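Local coordinates for aminopeptidase N (Francisella tularensis subsp. tularensis, PDB 5DLL), which is a zinc-dependent M1-family aminopeptidase that removes N-terminal residues, preferably alanine, from peptides and probably takes part in the breakdown of intracellular peptides, at residues A[147-161]-A[182-196]. Sequence-based numbering, arbitrary orientation.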
loop_
_atom_site.group_PDB
_atom_site.type_symbol
_atom_site.label_atom_id
_atom_site.label_comp_id
_atom_site.label_asym_id
_atom_site.label_seq_id
_atom_site.Cartn_x
_atom_site.Cartn_y
_atom_site.Cartn_z
ATOM N N PRO A 147 7.561 -21.631 -3.702
ATOM C CA PRO A 147 8.065 -21.032 -2.472
ATOM C C PRO A 147 8.281 -22.000 -1.297
ATOM O O PRO A 147 8.973 -21.641 -0.349
ATOM C CB PRO A 147 6.999 -19.985 -2.139
ATOM C CG PRO A 147 5.737 -20.529 -2.713
ATOM C CD PRO A 147 6.141 -21.299 -3.939
ATOM N N ASP A 148 7.705 -23.202 -1.349
ATOM C CA ASP A 148 7.899 -24.188 -0.271
ATOM C C ASP A 148 9.185 -25.001 -0.428
ATOM O O ASP A 148 9.461 -25.890 0.379
ATOM C CB ASP A 148 6.676 -25.110 -0.093
ATOM C CG ASP A 148 6.350 -25.921 -1.332
ATOM O OD1 ASP A 148 6.698 -25.488 -2.446
ATOM O OD2 ASP A 148 5.728 -26.996 -1.192
ATOM N N VAL A 149 9.966 -24.699 -1.463
ATOM C CA VAL A 149 11.303 -25.253 -1.605
ATOM C C VAL A 149 12.305 -24.125 -1.382
ATOM O O VAL A 149 12.411 -23.203 -2.204
ATOM C CB VAL A 149 11.506 -25.893 -2.987
ATOM C CG1 VAL A 149 12.923 -26.436 -3.127
ATOM C CG2 VAL A 149 10.482 -26.998 -3.198
ATOM N N MET A 150 13.015 -24.209 -0.254
ATOM C CA MET A 150 13.952 -23.180 0.184
ATOM C C MET A 150 15.346 -23.768 0.349
ATOM O O MET A 150 15.505 -24.829 0.952
ATOM C CB MET A 150 13.511 -22.602 1.525
ATOM C CG MET A 150 12.121 -21.982 1.534
ATOM S SD MET A 150 11.584 -21.599 3.212
ATOM C CE MET A 150 11.596 -23.283 3.828
ATOM N N ALA A 151 16.350 -23.053 -0.155
ATOM C CA ALA A 151 17.715 -23.563 -0.203
ATOM C C ALA A 151 18.748 -22.501 0.163
ATOM O O ALA A 151 18.496 -21.305 0.042
ATOM C CB ALA A 151 18.003 -24.097 -1.588
ATOM N N ALA A 152 19.915 -22.964 0.609
ATOM C CA ALA A 152 21.053 -22.094 0.895
ATOM C C ALA A 152 21.812 -21.772 -0.396
ATOM O O ALA A 152 22.286 -22.674 -1.085
ATOM C CB ALA A 152 21.975 -22.755 1.905
ATOM N N PHE A 153 21.924 -20.481 -0.708
ATOM C CA PHE A 153 22.480 -20.026 -1.988
ATOM C C PHE A 153 23.926 -19.541 -1.891
ATOM O O PHE A 153 24.221 -18.626 -1.123
ATOM C CB PHE A 153 21.633 -18.876 -2.554
ATOM C CG PHE A 153 20.405 -19.325 -3.295
ATOM C CD1 PHE A 153 19.273 -19.737 -2.606
ATOM C CD2 PHE A 153 20.370 -19.310 -4.682
ATOM C CE1 PHE A 153 18.132 -20.134 -3.284
ATOM C CE2 PHE A 153 19.230 -19.705 -5.365
ATOM C CZ PHE A 153 18.109 -20.118 -4.668
ATOM N N THR A 154 24.811 -20.151 -2.677
ATOM C CA THR A 154 26.129 -19.581 -2.966
ATOM C C THR A 154 26.115 -19.176 -4.426
ATOM O O THR A 154 25.668 -19.944 -5.271
ATOM C CB THR A 154 27.266 -20.596 -2.760
ATOM O OG1 THR A 154 27.124 -21.227 -1.481
ATOM C CG2 THR A 154 28.631 -19.906 -2.857
ATOM N N VAL A 155 26.606 -17.977 -4.722
ATOM C CA VAL A 155 26.460 -17.392 -6.055
ATOM C C VAL A 155 27.745 -16.689 -6.491
ATOM O O VAL A 155 28.128 -15.695 -5.887
ATOM C CB VAL A 155 25.297 -16.361 -6.075
ATOM C CG1 VAL A 155 25.188 -15.671 -7.433
ATOM C CG2 VAL A 155 23.973 -17.018 -5.690
ATOM N N LYS A 156 28.402 -17.198 -7.534
ATOM C CA LYS A 156 29.531 -16.491 -8.156
ATOM C C LYS A 156 29.040 -15.677 -9.352
ATOM O O LYS A 156 28.120 -16.098 -10.048
ATOM C CB LYS A 156 30.630 -17.467 -8.601
ATOM C CG LYS A 156 31.916 -16.773 -9.046
ATOM C CD LYS A 156 32.922 -17.732 -9.664
ATOM C CE LYS A 156 33.436 -18.767 -8.673
ATOM N NZ LYS A 156 34.654 -19.454 -9.185
ATOM N N ILE A 157 29.655 -14.517 -9.585
ATOM C CA ILE A 157 29.327 -13.668 -10.736
ATOM C C ILE A 157 30.605 -13.255 -11.461
ATOM O O ILE A 157 31.480 -12.641 -10.858
ATOM C CB ILE A 157 28.574 -12.383 -10.312
ATOM C CG1 ILE A 157 27.317 -12.725 -9.504
ATOM C CG2 ILE A 157 28.200 -11.548 -11.534
ATOM C CD1 ILE A 157 26.592 -11.512 -8.960
ATOM N N ILE A 158 30.697 -13.577 -12.752
ATOM C CA ILE A 158 31.840 -13.184 -13.586
ATOM C C ILE A 158 31.381 -12.166 -14.627
ATOM O O ILE A 158 30.346 -12.354 -15.252
ATOM C CB ILE A 158 32.464 -14.408 -14.286
ATOM C CG1 ILE A 158 32.876 -15.458 -13.245
ATOM C CG2 ILE A 158 33.670 -13.992 -15.117
ATOM C CD1 ILE A 158 33.290 -16.793 -13.826
ATOM N N ALA A 159 32.144 -11.089 -14.808
ATOM C CA ALA A 159 31.767 -10.029 -15.756
ATOM C C ALA A 159 32.923 -9.083 -16.099
ATOM O O ALA A 159 34.005 -9.168 -15.521
ATOM C CB ALA A 159 30.594 -9.231 -15.202
ATOM N N ASP A 160 32.670 -8.182 -17.046
ATOM C CA ASP A 160 33.638 -7.163 -17.448
ATOM C C ASP A 160 33.794 -6.104 -16.351
ATOM O O ASP A 160 32.803 -5.653 -15.778
ATOM C CB ASP A 160 33.176 -6.507 -18.757
ATOM C CG ASP A 160 34.218 -5.574 -19.356
ATOM O OD1 ASP A 160 35.388 -5.991 -19.502
ATOM O OD2 ASP A 160 33.863 -4.425 -19.692
ATOM N N LYS A 161 35.036 -5.711 -16.071
ATOM C CA LYS A 161 35.330 -4.715 -15.032
ATOM C C LYS A 161 34.933 -3.305 -15.436
ATOM O O LYS A 161 34.374 -2.556 -14.638
ATOM C CB LYS A 161 36.822 -4.688 -14.716
ATOM C CG LYS A 161 37.365 -5.973 -14.131
ATOM C CD LYS A 161 38.588 -5.718 -13.261
ATOM C CE LYS A 161 38.214 -5.059 -11.941
ATOM N NZ LYS A 161 39.326 -5.118 -10.953
ATOM N N ASN A 182 40.895 -8.629 -18.352
ATOM C CA ASN A 182 39.857 -7.588 -18.332
ATOM C C ASN A 182 38.568 -7.885 -17.543
ATOM O O ASN A 182 37.609 -7.112 -17.623
ATOM C CB ASN A 182 39.487 -7.246 -19.780
ATOM C CG ASN A 182 38.987 -8.454 -20.557
ATOM O OD1 ASN A 182 39.287 -9.600 -20.215
ATOM N ND2 ASN A 182 38.222 -8.200 -21.612
ATOM N N GLN A 183 38.536 -8.977 -16.778
ATOM C CA GLN A 183 37.333 -9.349 -16.025
ATOM C C GLN A 183 37.588 -9.473 -14.522
ATOM O O GLN A 183 38.735 -9.493 -14.066
ATOM C CB GLN A 183 36.747 -10.656 -16.567
ATOM C CG GLN A 183 36.039 -10.492 -17.904
ATOM C CD GLN A 183 35.180 -11.687 -18.267
ATOM O OE1 GLN A 183 35.590 -12.834 -18.100
ATOM N NE2 GLN A 183 33.978 -11.423 -18.771
ATOM N N HIS A 184 36.496 -9.544 -13.763
ATOM C CA HIS A 184 36.552 -9.748 -12.318
ATOM C C HIS A 184 35.378 -10.595 -11.866
ATOM O O HIS A 184 34.429 -10.802 -12.623
ATOM C CB HIS A 184 36.583 -8.410 -11.562
ATOM C CG HIS A 184 35.280 -7.668 -11.552
ATOM N ND1 HIS A 184 34.828 -6.985 -10.445
ATOM C CD2 HIS A 184 34.337 -7.495 -12.509
ATOM C CE1 HIS A 184 33.664 -6.422 -10.720
ATOM N NE2 HIS A 184 33.343 -6.718 -11.965
ATOM N N PHE A 185 35.457 -11.089 -10.636
ATOM C CA PHE A 185 34.393 -11.912 -10.072
ATOM C C PHE A 185 34.097 -11.550 -8.623
ATOM O O PHE A 185 34.843 -10.802 -7.987
ATOM C CB PHE A 185 34.737 -13.405 -10.181
ATOM C CG PHE A 185 35.715 -13.887 -9.142
ATOM C CD1 PHE A 185 37.081 -13.878 -9.395
ATOM C CD2 PHE A 185 35.268 -14.361 -7.914
ATOM C CE1 PHE A 185 37.982 -14.326 -8.442
ATOM C CE2 PHE A 185 36.164 -14.812 -6.960
ATOM C CZ PHE A 185 37.524 -14.794 -7.223
ATOM N N ALA A 186 32.991 -12.095 -8.126
ATOM C CA ALA A 186 32.565 -11.925 -6.743
ATOM C C ALA A 186 31.705 -13.119 -6.335
ATOM O O ALA A 186 30.915 -13.619 -7.136
ATOM C CB ALA A 186 31.784 -10.629 -6.585
ATOM N N VAL A 187 31.867 -13.578 -5.099
ATOM C CA VAL A 187 31.082 -14.688 -4.584
ATOM C C VAL A 187 30.232 -14.185 -3.422
ATOM O O VAL A 187 30.754 -13.595 -2.475
ATOM C CB VAL A 187 31.975 -15.855 -4.124
ATOM C CG1 VAL A 187 31.129 -17.084 -3.805
ATOM C CG2 VAL A 187 33.006 -16.187 -5.195
ATOM N N TRP A 188 28.924 -14.418 -3.511
ATOM C CA TRP A 188 27.971 -13.985 -2.498
ATOM C C TRP A 188 27.306 -15.194 -1.860
ATOM O O TRP A 188 26.559 -15.918 -2.520
ATOM C CB TRP A 188 26.904 -13.094 -3.131
ATOM C CG TRP A 188 27.433 -11.792 -3.633
ATOM C CD1 TRP A 188 27.961 -11.538 -4.866
ATOM C CD2 TRP A 188 27.486 -10.561 -2.910
ATOM N NE1 TRP A 188 28.343 -10.220 -4.952
ATOM C CE2 TRP A 188 28.063 -9.599 -3.764
ATOM C CE3 TRP A 188 27.106 -10.180 -1.621
ATOM C CZ2 TRP A 188 28.263 -8.279 -3.372
ATOM C CZ3 TRP A 188 27.307 -8.869 -1.230
ATOM C CH2 TRP A 188 27.880 -7.932 -2.104
ATOM N N LYS A 189 27.578 -15.408 -0.577
ATOM C CA LYS A 189 26.961 -16.497 0.175
ATOM C C LYS A 189 25.827 -15.975 1.049
ATOM O O LYS A 189 25.971 -14.957 1.718
ATOM C CB LYS A 189 28.006 -17.209 1.039
ATOM C CG LYS A 189 27.456 -18.365 1.859
ATOM C CD LYS A 189 28.559 -19.324 2.283
ATOM C CE LYS A 189 28.098 -20.257 3.394
ATOM N NZ LYS A 189 26.826 -20.960 3.062
ATOM N N ASP A 190 24.700 -16.680 1.024
ATOM C CA ASP A 190 23.555 -16.392 1.886
ATOM C C ASP A 190 23.219 -17.685 2.640
ATOM O O ASP A 190 22.588 -18.585 2.083
ATOM C CB ASP A 190 22.359 -15.915 1.052
ATOM C CG ASP A 190 21.150 -15.530 1.902
ATOM O OD1 ASP A 190 21.103 -15.869 3.102
ATOM O OD2 ASP A 190 20.231 -14.886 1.360
ATOM N N PRO A 191 23.639 -17.773 3.914
ATOM C CA PRO A 191 23.562 -19.023 4.676
ATOM C C PRO A 191 22.163 -19.473 5.074
ATOM O O PRO A 191 22.000 -20.627 5.471
ATOM C CB PRO A 191 24.386 -18.721 5.934
ATOM C CG PRO A 191 24.313 -17.246 6.097
ATOM C CD PRO A 191 24.203 -16.669 4.716
ATOM N N PHE A 192 21.172 -18.589 4.975
ATOM C CA PHE A 192 19.809 -18.916 5.400
ATOM C C PHE A 192 18.989 -19.409 4.221
ATOM O O PHE A 192 18.964 -18.771 3.166
ATOM C CB PHE A 192 19.122 -17.706 6.051
ATOM C CG PHE A 192 19.954 -17.040 7.115
ATOM C CD1 PHE A 192 20.050 -17.589 8.388
ATOM C CD2 PHE A 192 20.664 -15.874 6.835
ATOM C CE1 PHE A 192 20.829 -16.984 9.361
ATOM C CE2 PHE A 192 21.445 -15.270 7.803
ATOM C CZ PHE A 192 21.525 -15.823 9.069
ATOM N N LYS A 193 18.324 -20.545 4.420
ATOM C CA LYS A 193 17.414 -21.117 3.429
ATOM C C LYS A 193 16.365 -20.088 2.977
ATOM O O LYS A 193 15.740 -19.427 3.807
ATOM C CB LYS A 193 16.706 -22.346 4.007
ATOM C CG LYS A 193 17.615 -23.540 4.260
ATOM C CD LYS A 193 16.956 -24.567 5.175
ATOM C CE LYS A 193 15.856 -25.360 4.478
ATOM N NZ LYS A 193 16.370 -26.271 3.412
ATOM N N LYS A 194 16.193 -19.948 1.662
ATOM C CA LYS A 194 15.169 -19.070 1.101
ATOM C C LYS A 194 14.582 -19.649 -0.177
ATOM O O LYS A 194 15.258 -20.402 -0.882
ATOM C CB LYS A 194 15.739 -17.677 0.813
ATOM C CG LYS A 194 16.752 -17.595 -0.324
ATOM C CD LYS A 194 17.081 -16.142 -0.636
ATOM C CE LYS A 194 18.050 -15.994 -1.801
ATOM N NZ LYS A 194 19.476 -16.087 -1.374
ATOM N N PRO A 195 13.323 -19.292 -0.487
ATOM C CA PRO A 195 12.752 -19.662 -1.780
ATOM C C PRO A 195 13.357 -18.817 -2.903
ATOM O O PRO A 195 13.850 -17.720 -2.653
ATOM C CB PRO A 195 11.260 -19.377 -1.602
ATOM C CG PRO A 195 11.194 -18.313 -0.564
ATOM C CD PRO A 195 12.381 -18.503 0.335
ATOM N N CYS A 196 13.320 -19.320 -4.130
ATOM C CA CYS A 196 14.010 -18.662 -5.236
ATOM C C CYS A 196 13.417 -17.306 -5.644
ATOM O O CYS A 196 14.120 -16.504 -6.254
ATOM C CB CYS A 196 14.097 -19.591 -6.454
ATOM S SG CYS A 196 12.530 -20.286 -7.029
#
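The F153 ring has K194 O at its edge, close to the ring plane, and the aliphatic chain of K194 crosses it at about a right angle, with CG 4.0 Å from F153 CD1. The H184 imidazole takes A159 O at its edge, in plane, while K161 CG approaches obliquely; H184 NE2 is hydrogen-bonded to Y164 O. V155 O sits at the W188 edge, near its plane; I157 CD1 lies 4.3 Å from W188 CD1, and W188 NE1 is hydrogen-bonded to I167 O. In the large mixed sheet of the M1 N-terminal domain, strand 150-160 pairs antiparallel with 183-191 and, beyond a corner at F192, with the short strand 193-195. F153, V155, I157, W188 and H184 share one buried face. On the opposite face I158 CG1 lies 4.1 Å from F185 CB. Backbone bonds alternate along the pairs but are uneven: W188 N to V155 O is nearly straight (2.8 Å, 172°), V155 N to W188 O bent to 136°. A beta bulge shifts the register by two residues between A151 and F153. Past the corner A151 pairs with K194, and the side chain of P195, about 13 Å from the zinc ion, packs beside M150. With CG between its backbone N and carbonyl carbon (chi1 69°), K194 runs back past CB and CD1 of F153, its NZ meeting D190 OD2 from above the carboxylate plane in a 3.1 Å salt bridge.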